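Local atomic coordinates of colicin B (Escherichia coli, PDB entry 1RH1), a protein that kills Escherichia coli and closely related bacteria by forming a channel that depolarises their cytoplasmic membrane and drains cellular energy. Residues Ser118-Val123 with Val255-Thr260; Gly162-Val167 with Pro189-Val194; Gly178-Ala183 with Val286-Ser291. One frame throughout, in Å; residues are numbered along the deposited sequence.

Interaction 1. Residues Ser118-Val123 with Val255-Thr260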
loop_
_atom_site.group_PDB
_atom_site.type_symbol
_atom_site.label_atom_id
_atom_site.label_comp_id
_atom_site.label_asym_id
_atom_site.label_seq_id
_atom_site.Cartn_x
_atom_site.Cartn_y
_atom_site.Cartn_z
ATOM N N SER A 118 3.845 -1.550 6.642
ATOM C CA SER A 118 4.151 -1.284 5.243
ATOM C C SER A 118 3.689 0.098 4.824
ATOM O O SER A 118 3.476 0.382 3.640
ATOM C CB SER A 118 3.509 -2.321 4.318
ATOM O OG SER A 118 2.165 -1.982 4.010
ATOM N N ARG A 119 3.530 0.938 5.845
ATOM C CA ARG A 119 3.063 2.277 5.657
ATOM C C ARG A 119 3.826 3.171 6.593
ATOM O O ARG A 119 4.025 2.806 7.758
ATOM C CB ARG A 119 1.593 2.361 5.968
ATOM C CG ARG A 119 0.785 2.121 4.710
ATOM C CD ARG A 119 -0.680 2.522 4.854
ATOM N NE ARG A 119 -0.763 3.879 5.354
ATOM C CZ ARG A 119 -0.813 4.954 4.578
ATOM N NH1 ARG A 119 -0.811 4.901 3.244
ATOM N NH2 ARG A 119 -0.782 6.112 5.205
ATOM N N PRO A 120 4.237 4.366 6.130
ATOM C CA PRO A 120 5.140 5.239 6.840
ATOM C C PRO A 120 4.552 5.680 8.176
ATOM O O PRO A 120 3.388 5.397 8.460
ATOM C CB PRO A 120 5.373 6.330 5.848
ATOM C CG PRO A 120 4.035 6.506 5.239
ATOM C CD PRO A 120 3.653 5.077 5.008
ATOM N N ALA A 121 5.352 6.280 9.050
ATOM C CA ALA A 121 4.874 6.745 10.335
ATOM C C ALA A 121 5.065 8.253 10.352
ATOM O O ALA A 121 5.983 8.775 9.708
ATOM C CB ALA A 121 5.677 6.125 11.443
ATOM N N ALA A 122 4.232 8.990 11.088
ATOM C CA ALA A 122 4.312 10.427 11.036
ATOM C C ALA A 122 4.194 11.086 12.375
ATOM O O ALA A 122 3.505 10.579 13.248
ATOM C CB ALA A 122 3.205 10.968 10.162
ATOM N N VAL A 123 4.896 12.204 12.533
ATOM C CA VAL A 123 4.752 13.055 13.689
ATOM C C VAL A 123 4.695 14.531 13.249
ATOM O O VAL A 123 5.594 15.023 12.579
ATOM C CB VAL A 123 5.935 12.815 14.661
ATOM C CG1 VAL A 123 5.706 13.681 15.898
ATOM C CG2 VAL A 123 6.015 11.367 15.161
ATOM N N VAL A 255 1.785 9.049 15.092
ATOM C CA VAL A 255 0.605 8.584 14.390
ATOM C C VAL A 255 0.940 7.877 13.080
ATOM O O VAL A 255 2.092 7.771 12.674
ATOM C CB VAL A 255 -0.353 9.787 14.100
ATOM C CG1 VAL A 255 -0.821 10.349 15.423
ATOM C CG2 VAL A 255 0.322 10.871 13.263
ATOM N N GLU A 256 -0.090 7.366 12.420
ATOM C CA GLU A 256 0.046 6.803 11.101
ATOM C C GLU A 256 -0.021 7.944 10.104
ATOM O O GLU A 256 -0.763 8.912 10.311
ATOM C CB GLU A 256 -1.082 5.842 10.849
ATOM C CG GLU A 256 -1.071 5.292 9.438
ATOM C CD GLU A 256 -2.144 4.273 9.123
ATOM O OE1 GLU A 256 -2.016 3.646 8.084
ATOM O OE2 GLU A 256 -3.102 4.093 9.871
ATOM N N ALA A 257 0.736 7.814 9.010
ATOM C CA ALA A 257 0.749 8.825 7.963
ATOM C C ALA A 257 -0.516 8.806 7.121
ATOM O O ALA A 257 -1.292 7.844 7.194
ATOM C CB ALA A 257 1.925 8.623 7.026
ATOM N N GLY A 258 -0.698 9.880 6.329
ATOM C CA GLY A 258 -1.857 10.038 5.485
ATOM C C GLY A 258 -1.944 9.032 4.355
ATOM O O GLY A 258 -0.995 8.351 4.000
ATOM N N TYR A 259 -3.136 8.936 3.782
ATOM C CA TYR A 259 -3.399 8.078 2.648
ATOM C C TYR A 259 -3.550 8.817 1.317
ATOM O O TYR A 259 -3.503 8.162 0.268
ATOM C CB TYR A 259 -4.647 7.282 2.911
ATOM C CG TYR A 259 -4.478 6.218 3.962
ATOM C CD1 TYR A 259 -4.369 4.890 3.553
ATOM C CD2 TYR A 259 -4.492 6.554 5.320
ATOM C CE1 TYR A 259 -4.291 3.877 4.501
ATOM C CE2 TYR A 259 -4.409 5.541 6.282
ATOM C CZ TYR A 259 -4.319 4.209 5.855
ATOM O OH TYR A 259 -4.342 3.195 6.787
ATOM N N THR A 260 -3.747 10.145 1.284
ATOM C CA THR A 260 -3.842 10.880 0.021
ATOM C C THR A 260 -2.794 11.976 -0.173
ATOM O O THR A 260 -2.543 12.740 0.757
ATOM C CB THR A 260 -5.227 11.561 -0.172
ATOM O OG1 THR A 260 -5.442 12.273 1.030
ATOM C CG2 THR A 260 -6.404 10.651 -0.399
#
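A122 and V255 form an antiparallel hydrogen-bonded pair, A122 N to V255 O 2.9 Å and V255 N to A122 O 2.9 Å; A121 and E256 follow as a non-hydrogen-bonded pair, after which the chains splay apart. The gap is bridged by the long side chain of R119, whose bend at chi3 (52°) turns the guanidinium toward 256-259. There it lies flat on the Y259 ring, the planes within 4° of each other and R119 CZ over the ring centre, 3.6 Å from the centroid: a stack and a cation-pi contact at once. Its rim is occupied as well. R119 NE makes a salt bridge to E256 OE1 at 3.0 Å, meeting the carboxylate on its anti side with the two flat groups steeply inclined. R119 NH2 gives a nearly straight bond to G258 O (2.6 Å, 173°), in the guanidinium plane but above that of the carbonyl, and a weak, bent one to A257 O. Grips at rim and face together fix the rotation of the group. Apolar contacts fill the angle between the chains: P120 CG rests on A257 CB at 3.5 Å, and A122 CB sits near both A257 CB and V255 CG2. F308 and K305 of helix 291-340 touch R119 and Y259 respectively, while T18 of the TonB box also meets R119. Here the antiparallel pair of strands 121-128 and 252-256 ends, and the chain passes through Y259, backbone-bonded to V20, into strand 260-262, which pairs in parallel with strand 20-22 of the TonB box.

Interaction 2. Residues Gly162-Val167 with Pro189-Val194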
loop_
_atom_site.group_PDB
_atom_site.type_symbol
_atom_site.label_atom_id
_atom_site.label_comp_id
_atom_site.label_asym_id
_atom_site.label_seq_id
_atom_site.Cartn_x
_atom_site.Cartn_y
_atom_site.Cartn_z
ATOM N N GLY A 162 16.195 13.733 -12.538
ATOM C CA GLY A 162 15.156 12.974 -13.199
ATOM C C GLY A 162 15.190 11.519 -12.771
ATOM O O GLY A 162 14.872 10.631 -13.554
ATOM N N ASN A 163 15.623 11.261 -11.539
ATOM C CA ASN A 163 15.591 9.946 -10.938
ATOM C C ASN A 163 15.349 10.123 -9.457
ATOM O O ASN A 163 15.658 11.160 -8.860
ATOM C CB ASN A 163 16.898 9.200 -11.108
ATOM C CG ASN A 163 17.144 8.715 -12.525
ATOM O OD1 ASN A 163 16.776 7.604 -12.913
ATOM N ND2 ASN A 163 17.767 9.577 -13.331
ATOM N N ASN A 164 14.757 9.081 -8.875
ATOM C CA ASN A 164 14.447 9.099 -7.462
ATOM C C ASN A 164 15.594 8.583 -6.624
ATOM O O ASN A 164 16.217 7.572 -6.948
ATOM C CB ASN A 164 13.219 8.257 -7.194
ATOM C CG ASN A 164 11.923 8.755 -7.835
ATOM O OD1 ASN A 164 10.998 7.974 -8.042
ATOM N ND2 ASN A 164 11.743 10.020 -8.193
ATOM N N VAL A 165 15.913 9.326 -5.571
ATOM C CA VAL A 165 16.928 8.911 -4.629
ATOM C C VAL A 165 16.272 8.309 -3.383
ATOM O O VAL A 165 15.279 8.814 -2.869
ATOM C CB VAL A 165 17.805 10.147 -4.314
ATOM C CG1 VAL A 165 17.020 11.288 -3.710
ATOM C CG2 VAL A 165 18.876 9.729 -3.327
ATOM N N PRO A 166 16.767 7.182 -2.880
ATOM C CA PRO A 166 16.366 6.605 -1.604
ATOM C C PRO A 166 16.404 7.576 -0.455
ATOM O O PRO A 166 17.443 8.187 -0.279
ATOM C CB PRO A 166 17.311 5.478 -1.462
ATOM C CG PRO A 166 17.410 4.974 -2.871
ATOM C CD PRO A 166 17.568 6.242 -3.654
ATOM N N VAL A 167 15.330 7.813 0.304
ATOM C CA VAL A 167 15.369 8.724 1.462
ATOM C C VAL A 167 14.978 8.050 2.777
ATOM O O VAL A 167 14.352 6.975 2.752
ATOM C CB VAL A 167 14.427 9.967 1.287
ATOM C CG1 VAL A 167 14.970 10.895 0.230
ATOM C CG2 VAL A 167 13.042 9.535 0.872
ATOM N N PRO A 189 10.739 2.123 3.444
ATOM C CA PRO A 189 11.529 2.551 2.311
ATOM C C PRO A 189 10.892 3.610 1.414
ATOM O O PRO A 189 10.080 3.335 0.530
ATOM C CB PRO A 189 11.825 1.219 1.653
ATOM C CG PRO A 189 12.133 0.352 2.824
ATOM C CD PRO A 189 10.890 0.682 3.612
ATOM N N MET A 190 11.242 4.861 1.636
ATOM C CA MET A 190 10.688 5.909 0.804
ATOM C C MET A 190 11.735 6.355 -0.188
ATOM O O MET A 190 12.922 6.046 -0.052
ATOM C CB MET A 190 10.242 7.085 1.685
ATOM C CG MET A 190 9.150 6.687 2.667
ATOM S SD MET A 190 8.611 7.992 3.767
ATOM C CE MET A 190 10.146 8.137 4.601
ATOM N N THR A 191 11.259 7.112 -1.181
ATOM C CA THR A 191 12.095 7.655 -2.241
ATOM C C THR A 191 11.727 9.098 -2.589
ATOM O O THR A 191 10.589 9.481 -2.349
ATOM C CB THR A 191 11.927 6.646 -3.385
ATOM O OG1 THR A 191 13.275 6.428 -3.733
ATOM C CG2 THR A 191 11.130 7.042 -4.598
ATOM N N VAL A 192 12.612 9.955 -3.110
ATOM C CA VAL A 192 12.312 11.347 -3.485
ATOM C C VAL A 192 12.938 11.740 -4.826
ATOM O O VAL A 192 14.117 11.469 -5.029
ATOM C CB VAL A 192 12.820 12.293 -2.352
ATOM C CG1 VAL A 192 13.046 13.741 -2.786
ATOM C CG2 VAL A 192 11.720 12.370 -1.313
ATOM N N PRO A 193 12.282 12.394 -5.786
ATOM C CA PRO A 193 12.887 12.857 -7.044
ATOM C C PRO A 193 14.050 13.829 -7.004
ATOM O O PRO A 193 13.957 14.853 -6.322
ATOM C CB PRO A 193 11.746 13.435 -7.829
ATOM C CG PRO A 193 10.753 13.788 -6.757
ATOM C CD PRO A 193 10.850 12.606 -5.804
ATOM N N VAL A 194 15.153 13.505 -7.701
ATOM C CA VAL A 194 16.251 14.455 -7.848
ATOM C C VAL A 194 15.932 15.405 -9.021
ATOM O O VAL A 194 15.542 14.962 -10.113
ATOM C CB VAL A 194 17.554 13.676 -8.091
ATOM C CG1 VAL A 194 18.754 14.575 -8.342
ATOM C CG2 VAL A 194 17.830 12.886 -6.836
#
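G162 opens the pairing by giving its N-H to V194 O at 2.8 Å, and V194 N returns a bond to N163 O at 2.7 Å. The N163 amide turns from the partner strand, its ND2 bonding to A160 O. N164 points to the other side of the sheet, where its CB lies against T191 CG2 (3.5 Å) and its ND2 reaches over P193, 3.3 Å from P193 CA; with CG beside the backbone N (chi1 -64°), the amide spans both neighbours. V165 forms an antiparallel hydrogen-bonded pair with V192: V165 N to V192 O is 2.8 Å, and V165 O takes the N-H of V192 plus a weak bond from T191 OG1. Its CG1 packs crosswise on V194 CG2 at 3.6 Å. P166, with no N-H to give, stands opposite T191 in a non-hydrogen-bonded pair, so the proline costs the pairing no bond. V167 N then bonds to M190 O at 3.0 Å, its CG1 presses on V192 CB at 3.6 Å, and its CG2 lies beside M190 CB. V165, V167, M190, V192 and V194 form an apolar patch on one face, which N163 shares at the end; N164, P166, T191 and P193 make the other. Within the ten-stranded mixed sheet, strand 189-201 pairs antiparallel with 163-167 and parallel with 266-271, whose I269 touches V165 and V192, while R170 of strand 169-176 lies against M190 and V192.

Interaction 3. Residues Gly178-Ala183 with Val286-Ser291; sequences GTQYMA and VEILDS
M182 and V286 make a tight apolar contact, reaching toward each other tip to tip: M182 CE comes to 3.4 Å from V286 CG2. The sulfur packs as well, M182 SD lying 4.0 Å from V286 CB. Bends at chi2 (-129°) and chi3 (59°) bring both methyl and sulfur against the valine, the methyl closest. The backbones themselves stay well apart, with the CA atoms of M182 and V286 8.6 Å from each other, and no strand pairing links the two runs although they point in nearly opposite directions. The contact is side-chain packing of strand 179-186, from the five-stranded antiparallel sheet, against the connection that leads from strand 281-286 of the ten-stranded mixed sheet into the long helix 291-340. Further along it remains close but turns polar. Q180 extends with CG anti to the backbone N (chi1 173°), laying its amide across the backbone of 287-289, where Q180 CD is 3.9 Å from both E287 O and L289 N. The L289 side chain flanks the same amide, and L294 and R297 of helix 291-340 touch both Q180 and L289. E287 turns the other way, its OE2 bonding to S24 OG at the end of the TonB box. The loose side lies beyond L289, where the runs part: partly exposed D290 and exposed S291 make no contact with 178-183, and G178 bonds through its N to Q298 of the helix.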
loop_
_atom_site.group_PDB
_atom_site.type_symbol
_atom_site.label_atom_id
_atom_site.label_comp_id
_atom_site.label_asym_id
_atom_site.label_seq_id
_atom_site.Cartn_x
_atom_site.Cartn_y
_atom_site.Cartn_z
ATOM N N GLY A 178 -9.741 16.453 9.670
ATOM C CA GLY A 178 -10.236 17.541 8.869
ATOM C C GLY A 178 -9.366 18.776 8.971
ATOM O O GLY A 178 -9.587 19.672 8.166
ATOM N N THR A 179 -8.421 18.903 9.926
ATOM C CA THR A 179 -7.477 20.018 9.999
ATOM C C THR A 179 -6.117 19.553 9.453
ATOM O O THR A 179 -5.632 18.484 9.843
ATOM C CB THR A 179 -7.348 20.560 11.483
ATOM O OG1 THR A 179 -5.972 20.484 11.865
ATOM C CG2 THR A 179 -8.195 19.803 12.488
ATOM N N GLN A 180 -5.500 20.332 8.539
ATOM C CA GLN A 180 -4.237 19.957 7.904
ATOM C C GLN A 180 -3.019 20.305 8.749
ATOM O O GLN A 180 -2.862 21.415 9.254
ATOM C CB GLN A 180 -4.138 20.643 6.533
ATOM C CG GLN A 180 -2.853 20.561 5.715
ATOM C CD GLN A 180 -2.867 21.545 4.561
ATOM O OE1 GLN A 180 -2.981 21.168 3.413
ATOM N NE2 GLN A 180 -2.783 22.841 4.761
ATOM N N TYR A 181 -2.161 19.295 8.900
ATOM C CA TYR A 181 -0.909 19.379 9.636
ATOM C C TYR A 181 0.325 19.332 8.741
ATOM O O TYR A 181 0.203 18.965 7.579
ATOM C CB TYR A 181 -0.858 18.231 10.594
ATOM C CG TYR A 181 -1.781 18.471 11.754
ATOM C CD1 TYR A 181 -3.136 18.170 11.677
ATOM C CD2 TYR A 181 -1.239 19.010 12.918
ATOM C CE1 TYR A 181 -3.954 18.413 12.773
ATOM C CE2 TYR A 181 -2.057 19.250 14.017
ATOM C CZ TYR A 181 -3.405 18.947 13.927
ATOM O OH TYR A 181 -4.202 19.201 15.016
ATOM N N MET A 182 1.509 19.738 9.205
ATOM C CA MET A 182 2.732 19.464 8.467
ATOM C C MET A 182 3.571 18.558 9.348
ATOM O O MET A 182 3.797 18.869 10.517
ATOM C CB MET A 182 3.461 20.753 8.157
ATOM C CG MET A 182 2.695 21.499 7.077
ATOM S SD MET A 182 3.748 22.004 5.715
ATOM C CE MET A 182 4.311 20.403 5.235
ATOM N N ALA A 183 3.992 17.418 8.789
ATOM C CA ALA A 183 4.644 16.354 9.528
ATOM C C ALA A 183 5.917 15.806 8.952
ATOM O O ALA A 183 6.239 16.081 7.805
ATOM C CB ALA A 183 3.750 15.170 9.648
ATOM N N VAL A 286 4.212 22.805 0.095
ATOM C CA VAL A 286 2.823 22.480 0.392
ATOM C C VAL A 286 1.802 23.575 0.121
ATOM O O VAL A 286 2.052 24.757 0.280
ATOM C CB VAL A 286 2.794 22.030 1.878
ATOM C CG1 VAL A 286 1.399 21.839 2.448
ATOM C CG2 VAL A 286 3.495 20.688 1.929
ATOM N N GLU A 287 0.599 23.150 -0.225
ATOM C CA GLU A 287 -0.560 23.991 -0.457
ATOM C C GLU A 287 -1.524 24.030 0.739
ATOM O O GLU A 287 -2.149 23.017 1.075
ATOM C CB GLU A 287 -1.240 23.449 -1.679
ATOM C CG GLU A 287 -2.473 24.197 -2.121
ATOM C CD GLU A 287 -3.119 23.528 -3.315
ATOM O OE1 GLU A 287 -3.316 24.210 -4.320
ATOM O OE2 GLU A 287 -3.412 22.330 -3.237
ATOM N N ILE A 288 -1.648 25.193 1.404
ATOM C CA ILE A 288 -2.546 25.435 2.539
ATOM C C ILE A 288 -3.970 25.273 1.979
ATOM O O ILE A 288 -4.377 26.072 1.133
ATOM C CB ILE A 288 -2.412 26.896 3.142
ATOM C CG1 ILE A 288 -1.233 27.652 2.547
ATOM C CG2 ILE A 288 -2.200 26.840 4.634
ATOM C CD1 ILE A 288 -1.497 28.201 1.098
ATOM N N LEU A 289 -4.721 24.213 2.363
ATOM C CA LEU A 289 -6.092 23.921 1.921
ATOM C C LEU A 289 -7.130 24.727 2.705
ATOM O O LEU A 289 -6.995 24.966 3.907
ATOM C CB LEU A 289 -6.344 22.404 2.083
ATOM C CG LEU A 289 -6.321 21.374 0.929
ATOM C CD1 LEU A 289 -5.005 21.293 0.188
ATOM C CD2 LEU A 289 -6.471 20.015 1.540
ATOM N N ASP A 290 -8.186 25.175 2.015
ATOM C CA ASP A 290 -9.269 25.968 2.613
ATOM C C ASP A 290 -10.374 25.132 3.232
ATOM O O ASP A 290 -10.480 23.950 2.928
ATOM C CB ASP A 290 -9.896 26.921 1.565
ATOM C CG ASP A 290 -10.383 26.340 0.240
ATOM O OD1 ASP A 290 -9.671 25.530 -0.372
ATOM O OD2 ASP A 290 -11.470 26.732 -0.197
ATOM N N SER A 291 -11.223 25.714 4.080
ATOM C CA SER A 291 -12.270 24.998 4.800
ATOM C C SER A 291 -13.163 23.926 4.210
ATOM O O SER A 291 -13.567 23.002 4.918
ATOM C CB SER A 291 -13.175 26.006 5.419
ATOM O OG SER A 291 -12.807 26.016 6.789
#

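Interactions 1 and 3 are buried and share the five-stranded antiparallel sheet, in which strands 121-128 and 179-186 are neighbours; A122 and V123 touch A183 there. Interaction 2 lies in the ten-stranded mixed sheet and is only partly buried, yet it meets interaction 1 where P120 packs on M190. Interactions 2 and 3 do not touch, their nearest atoms being about 9 Å apart. Chemistry follows position: regular backbone bonding dominates interaction 2, a charged and stacked arginine interaction 1, and side-chain packing without a clear hydrogen bond interaction 3. Helix 291-340 borders interactions 1 and 3. TonB-box residues lie beside all three: T18 and V20 at interaction 1, D17 at M190 of interaction 2, S24 at E287 of interaction 3.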